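Local coordinates for protein glutathione S-transferase (PDB 4MK3) that binds a sulfinic acid form of glutathione and probably works as a glutathione transferase, an enzyme that joins glutathione to electrophilic substrates, at residues 152-157 against 199-204; 130-135 against 139-144. All blocks are in the same frame, centred on the assembly; numbering follows the deposited sequence.

Contact 1: 152-157 against 199-204; sequences KIDAAL and RDRHPN. With GSF (L-gamma-glutamyl-3-sulfino-L-alanylglycine), chain E.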
loop_
_atom_site.group_PDB
_atom_site.type_symbol
_atom_site.label_atom_id
_atom_site.label_comp_id
_atom_site.label_asym_id
_atom_site.label_seq_id
_atom_site.Cartn_x
_atom_site.Cartn_y
_atom_site.Cartn_z
ATOM N N LYS A 152 0.045 9.101 13.964
ATOM C CA LYS A 152 0.272 7.790 13.382
ATOM C C LYS A 152 1.766 7.535 13.355
ATOM O O LYS A 152 2.207 6.411 13.560
ATOM C CB LYS A 152 -0.251 7.711 11.951
ATOM C CG LYS A 152 -1.778 7.817 11.830
ATOM C CD LYS A 152 -2.202 7.663 10.358
ATOM C CE LYS A 152 -3.673 7.987 10.123
ATOM N NZ LYS A 152 -4.553 7.093 10.931
ATOM N N ILE A 153 2.550 8.566 13.040
ATOM C CA ILE A 153 3.999 8.385 12.980
ATOM C C ILE A 153 4.515 7.976 14.360
ATOM O O ILE A 153 5.282 7.008 14.469
ATOM C CB ILE A 153 4.721 9.653 12.491
ATOM C CG1 ILE A 153 4.317 9.973 11.049
ATOM C CG2 ILE A 153 6.243 9.492 12.595
ATOM C CD1 ILE A 153 4.726 11.392 10.567
ATOM N N ASP A 154 4.082 8.680 15.399
ATOM C CA ASP A 154 4.512 8.386 16.764
ATOM C C ASP A 154 4.133 6.954 17.130
ATOM O O ASP A 154 4.927 6.229 17.719
ATOM C CB ASP A 154 3.874 9.332 17.745
ATOM C CG ASP A 154 4.454 10.734 17.683
ATOM O OD1 ASP A 154 5.542 10.926 17.100
ATOM O OD2 ASP A 154 3.807 11.633 18.232
ATOM N N ALA A 155 2.908 6.564 16.812
ATOM C CA ALA A 155 2.429 5.224 17.135
ATOM C C ALA A 155 3.192 4.159 16.363
ATOM O O ALA A 155 3.533 3.092 16.901
ATOM C CB ALA A 155 0.923 5.128 16.860
ATOM N N ALA A 156 3.477 4.441 15.099
ATOM C CA ALA A 156 4.215 3.478 14.284
ATOM C C ALA A 156 5.627 3.299 14.826
ATOM O O ALA A 156 6.148 2.182 14.834
ATOM C CB ALA A 156 4.251 3.923 12.840
ATOM N N LEU A 157 6.262 4.394 15.234
ATOM C CA LEU A 157 7.594 4.318 15.838
ATOM C C LEU A 157 7.582 3.465 17.088
ATOM O O LEU A 157 8.465 2.640 17.271
ATOM C CB LEU A 157 8.163 5.695 16.136
ATOM C CG LEU A 157 8.529 6.520 14.907
ATOM C CD1 LEU A 157 8.640 7.973 15.302
ATOM C CD2 LEU A 157 9.826 5.986 14.303
ATOM N N ARG A 199 14.983 9.307 17.864
ATOM C CA ARG A 199 16.281 8.807 18.343
ATOM C C ARG A 199 16.446 8.944 19.850
ATOM O O ARG A 199 17.145 8.159 20.483
ATOM C CB ARG A 199 17.410 9.555 17.631
ATOM C CG ARG A 199 17.512 9.176 16.162
ATOM C CD ARG A 199 18.518 10.048 15.429
ATOM N NE ARG A 199 18.723 9.486 14.107
ATOM C CZ ARG A 199 19.576 8.497 13.848
ATOM N NH1 ARG A 199 19.676 7.992 12.614
ATOM N NH2 ARG A 199 20.347 8.022 14.822
ATOM N N ASP A 200 15.819 9.956 20.405
ATOM C CA ASP A 200 15.820 10.110 21.841
ATOM C C ASP A 200 14.931 9.042 22.486
ATOM O O ASP A 200 15.333 8.457 23.496
ATOM C CB ASP A 200 15.398 11.528 22.191
ATOM C CG ASP A 200 16.410 12.559 21.715
ATOM O OD1 ASP A 200 17.624 12.291 21.836
ATOM O OD2 ASP A 200 15.998 13.623 21.217
ATOM N N ARG A 201 13.783 8.745 21.860
ATOM C CA ARG A 201 12.718 7.895 22.415
ATOM C C ARG A 201 13.012 6.405 22.389
ATOM O O ARG A 201 12.541 5.681 23.261
ATOM C CB ARG A 201 11.406 8.054 21.620
ATOM C CG ARG A 201 10.848 9.456 21.514
ATOM C CD ARG A 201 9.659 9.443 20.548
ATOM N NE ARG A 201 9.260 10.784 20.131
ATOM C CZ ARG A 201 8.352 11.029 19.187
ATOM N NH1 ARG A 201 7.734 10.027 18.574
ATOM N NH2 ARG A 201 8.063 12.279 18.850
ATOM N N HIS A 202 13.724 5.946 21.365
ATOM C CA HIS A 202 13.811 4.516 21.066
ATOM C C HIS A 202 15.241 4.065 20.805
ATOM O O HIS A 202 15.661 3.949 19.659
ATOM C CB HIS A 202 12.934 4.172 19.862
ATOM C CG HIS A 202 11.518 4.647 19.977
ATOM N ND1 HIS A 202 10.652 4.191 20.948
ATOM C CD2 HIS A 202 10.808 5.515 19.214
ATOM C CE1 HIS A 202 9.474 4.773 20.789
ATOM N NE2 HIS A 202 9.547 5.589 19.753
ATOM N N PRO A 203 15.988 3.773 21.880
ATOM C CA PRO A 203 17.385 3.366 21.726
ATOM C C PRO A 203 17.562 2.152 20.839
ATOM O O PRO A 203 18.556 2.086 20.109
ATOM C CB PRO A 203 17.810 3.042 23.154
ATOM C CG PRO A 203 16.988 3.923 23.991
ATOM C CD PRO A 203 15.653 4.009 23.295
ATOM N N ASN A 204 16.628 1.207 20.857
ATOM C CA ASN A 204 16.847 0.044 20.005
ATOM C C ASN A 204 16.782 0.376 18.512
ATOM O O ASN A 204 17.496 -0.228 17.718
ATOM C CB ASN A 204 15.959 -1.152 20.379
ATOM C CG ASN A 204 14.508 -0.916 20.161
ATOM O OD1 ASN A 204 14.024 0.228 20.044
ATOM N ND2 ASN A 204 13.760 -2.011 20.127
HETATM C CB1 GSF E . -5.503 1.400 3.682
HETATM C CG1 GSF E . -6.686 1.188 4.617
HETATM C CD1 GSF E . -7.410 2.477 4.938
HETATM O OE1 GSF E . -6.994 3.578 4.636
HETATM C C1 GSF E . -5.051 -1.017 3.336
HETATM O O11 GSF E . -5.728 -1.720 4.129
HETATM O O12 GSF E . -4.880 -1.414 2.153
HETATM N N1 GSF E . -3.281 0.623 3.025
HETATM C CA1 GSF E . -4.467 0.287 3.810
HETATM N N2 GSF E . -8.625 2.346 5.594
HETATM C CA2 GSF E . -9.363 3.497 5.992
HETATM C CB2 GSF E . -10.808 3.151 6.137
HETATM S SG2 GSF E . -11.668 3.003 4.611
HETATM O O1S GSF E . -13.091 3.228 4.919
HETATM O O2S GSF E . -11.409 1.648 4.043
HETATM C C2 GSF E . -8.984 3.911 7.397
HETATM O O2 GSF E . -8.923 3.079 8.299
HETATM N N3 GSF E . -8.728 5.258 7.625
HETATM C CA3 GSF E . -8.423 5.706 8.953
HETATM C C3 GSF E . -7.261 6.705 8.978
HETATM O O31 GSF E . -7.044 7.340 10.054
HETATM O O32 GSF E . -6.543 6.897 7.974
HETATM O O HOH W 1 7.273 7.215 19.239
#

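Contact 2: 130-135 against 139-144; sequences RLEVTQ and SERSES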
loop_
_atom_site.group_PDB
_atom_site.type_symbol
_atom_site.label_atom_id
_atom_site.label_comp_id
_atom_site.label_asym_id
_atom_site.label_seq_id
_atom_site.Cartn_x
_atom_site.Cartn_y
_atom_site.Cartn_z
ATOM N N ARG A 130 3.939 16.278 5.113
ATOM C CA ARG A 130 4.770 17.161 4.301
ATOM C C ARG A 130 3.961 17.845 3.182
ATOM O O ARG A 130 4.108 19.042 2.920
ATOM C CB ARG A 130 5.946 16.382 3.711
ATOM C CG ARG A 130 6.798 17.222 2.769
ATOM C CD ARG A 130 8.130 16.562 2.492
ATOM N NE ARG A 130 8.857 17.238 1.421
ATOM C CZ ARG A 130 9.588 18.334 1.580
ATOM N NH1 ARG A 130 9.697 18.902 2.774
ATOM N NH2 ARG A 130 10.206 18.867 0.537
ATOM N N LEU A 131 3.109 17.070 2.515
ATOM C CA LEU A 131 2.323 17.601 1.407
ATOM C C LEU A 131 1.318 18.660 1.858
ATOM O O LEU A 131 0.925 19.513 1.077
ATOM C CB LEU A 131 1.622 16.470 0.646
ATOM C CG LEU A 131 2.561 15.503 -0.084
ATOM C CD1 LEU A 131 1.784 14.295 -0.591
ATOM C CD2 LEU A 131 3.281 16.189 -1.215
ATOM N N GLU A 132 0.911 18.622 3.125
ATOM C CA GLU A 132 -0.003 19.634 3.629
ATOM C C GLU A 132 0.613 21.022 3.465
ATOM O O GLU A 132 -0.088 21.999 3.239
ATOM C CB GLU A 132 -0.332 19.376 5.095
ATOM C CG GLU A 132 -1.479 20.244 5.601
ATOM C CD GLU A 132 -2.860 19.746 5.200
ATOM O OE1 GLU A 132 -2.995 18.629 4.642
ATOM O OE2 GLU A 132 -3.825 20.487 5.461
ATOM N N VAL A 133 1.936 21.085 3.569
ATOM C CA VAL A 133 2.674 22.327 3.421
ATOM C C VAL A 133 3.038 22.599 1.961
ATOM O O VAL A 133 2.826 23.696 1.453
ATOM C CB VAL A 133 3.945 22.288 4.287
ATOM C CG1 VAL A 133 4.835 23.493 4.025
ATOM C CG2 VAL A 133 3.556 22.207 5.766
ATOM N N THR A 134 3.580 21.596 1.279
ATOM C CA THR A 134 4.114 21.839 -0.061
ATOM C C THR A 134 3.044 21.981 -1.149
ATOM O O THR A 134 3.285 22.625 -2.173
ATOM C CB THR A 134 5.120 20.752 -0.472
ATOM O OG1 THR A 134 4.443 19.502 -0.661
ATOM C CG2 THR A 134 6.210 20.599 0.590
ATOM N N GLN A 135 1.863 21.403 -0.932
ATOM C CA GLN A 135 0.814 21.388 -1.965
ATOM C C GLN A 135 -0.416 22.223 -1.633
ATOM O O GLN A 135 -1.395 22.221 -2.386
ATOM C CB GLN A 135 0.372 19.943 -2.213
ATOM C CG GLN A 135 1.501 19.006 -2.552
ATOM C CD GLN A 135 2.272 19.431 -3.762
ATOM O OE1 GLN A 135 1.691 19.785 -4.796
ATOM N NE2 GLN A 135 3.590 19.442 -3.647
ATOM N N SER A 139 -4.055 28.893 3.719
ATOM C CA SER A 139 -5.507 28.973 3.859
ATOM C C SER A 139 -6.221 27.682 3.460
ATOM O O SER A 139 -7.439 27.595 3.548
ATOM C CB SER A 139 -6.058 30.141 3.029
ATOM O OG SER A 139 -5.911 29.900 1.639
ATOM N N GLU A 140 -5.469 26.684 3.013
ATOM C CA GLU A 140 -6.049 25.406 2.611
ATOM C C GLU A 140 -5.614 24.284 3.548
ATOM O O GLU A 140 -5.799 23.108 3.228
ATOM C CB GLU A 140 -5.627 25.063 1.180
ATOM C CG GLU A 140 -6.115 26.027 0.116
ATOM C CD GLU A 140 -5.496 25.741 -1.241
ATOM O OE1 GLU A 140 -4.261 25.570 -1.305
ATOM O OE2 GLU A 140 -6.242 25.677 -2.243
ATOM N N ARG A 141 -5.043 24.628 4.700
ATOM C CA ARG A 141 -4.462 23.614 5.590
ATOM C C ARG A 141 -5.317 23.286 6.810
ATOM O O ARG A 141 -6.094 24.118 7.279
ATOM C CB ARG A 141 -3.059 24.029 6.038
ATOM C CG ARG A 141 -2.098 24.215 4.884
ATOM C CD ARG A 141 -0.681 24.517 5.342
ATOM N NE ARG A 141 0.142 24.956 4.216
ATOM C CZ ARG A 141 1.189 25.771 4.309
ATOM N NH1 ARG A 141 1.564 26.259 5.485
ATOM N NH2 ARG A 141 1.860 26.109 3.217
ATOM N N SER A 142 -5.156 22.058 7.310
ATOM C CA SER A 142 -5.874 21.573 8.485
ATOM C C SER A 142 -4.918 21.160 9.596
ATOM O O SER A 142 -4.068 20.280 9.415
ATOM C CB SER A 142 -6.772 20.388 8.132
ATOM O OG SER A 142 -7.195 19.723 9.313
ATOM N N GLU A 143 -5.063 21.795 10.757
ATOM C CA GLU A 143 -4.244 21.453 11.906
ATOM C C GLU A 143 -4.583 20.060 12.400
ATOM O O GLU A 143 -3.694 19.291 12.733
ATOM C CB GLU A 143 -4.465 22.455 13.036
ATOM C CG GLU A 143 -3.208 23.152 13.504
ATOM C CD GLU A 143 -3.494 24.187 14.576
ATOM O OE1 GLU A 143 -3.987 23.801 15.663
ATOM O OE2 GLU A 143 -3.241 25.385 14.325
ATOM N N SER A 144 -5.874 19.738 12.448
ATOM C CA SER A 144 -6.312 18.440 12.944
ATOM C C SER A 144 -5.839 17.287 12.047
ATOM O O SER A 144 -5.489 16.217 12.535
ATOM C CB SER A 144 -7.834 18.408 13.115
ATOM O OG SER A 144 -8.510 18.638 11.890
#

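Contact 1: 152-157 against 199-204
D154 and R201 form a salt bridge, R201 NH1 reaching D154 OD1 at 2.8 Å. The oxygen lies at the edge of the guanidinium, near its plane, but the arginine comes from above the carboxylate, 63° out of that plane, and the two flat groups stand 76° apart. R201 NH2 adds a weak bond to the same oxygen. Arginine suits the place because its chain, extended from CG to NE, spans the gap. NH1 also donates a hydrogen bond to a water, which donates to the backbone O of D154 and lies 2.8 Å from H202 NE2, in the plane of the imidazole. In the all-helical C-terminal domain of the GST fold, H202 is the N-cap of helix 203-212, at the break after helix 198-201, and this junction is held against helix 143-164. One face of the H202 ring rests on R201 CB; the opposite one has the backbone O of L157 above it, offset toward the rim, while L157 CB packs 3.9 Å from H202 NE2. A chi1 of -52°, with CG anti to the carbonyl carbon, brings the ring to L157, and chi2 sets its rotation. L157, a branched residue suited to a buried seam, also touches L122, L186 and L189. K152 NZ donates to O31 of the glutathione sulfinic acid (2.7 Å) and to the backbone O of L68 of the second subunit.

Contact 2: 130-135 against 139-144
E132 OE2 accepts the backbone N-H of S142 at 2.8 Å, a fairly straight bond (155°) that arrives on the anti side of the carboxylate, 23° out of its plane. The glutamate gets there with CG anti to its own N (chi1 -169°) and a bend at chi2. Its other oxygen, OE1, makes a salt bridge with R136 of the second subunit, so both oxygens of this buried carboxylate have partners. R141 slides past E132 in the opposite direction, CD 3.3 Å from E132 O. Arginine suits because its long aliphatic part can lie along the helix end while NH2, 3.1 Å from V133 O, still hydrogen-bonds the backbone O of R136 of its own chain; one guanidinium face lies over V133 CA. An alanine in place of R141 would probably leave that same-chain R136 O without this donor and uncover the backbone of E132 and V133. S142, small and polar, suits a helix start and caps W145 N with its OG. This is the turn between two successive helices of the GST C-terminal domain, in which a glutamate near the end of helix 106-134 holds the backbone N-H of the N-cap residue of helix 143-164.

Contact 2 comes first along the chain and closes before contact 1 opens; both lie in the helical C-terminal domain and both use helix 143-164. Contact 2 joins the start of this helix to the end of helix 106-134, whereas contact 1 sets its middle against the junction of helices 198-201 and 203-212. Their centres are about 23 Å apart, with the nearest atoms about 7 Å apart. The shared helix is thus tied at two levels, first to its immediate predecessor and then to a much later part of the chain. Segments of both contacts also meet the second subunit, which also hydrogen-bonds the glutathione sulfinic acid held by K152, placing this ligand at the dimer interface.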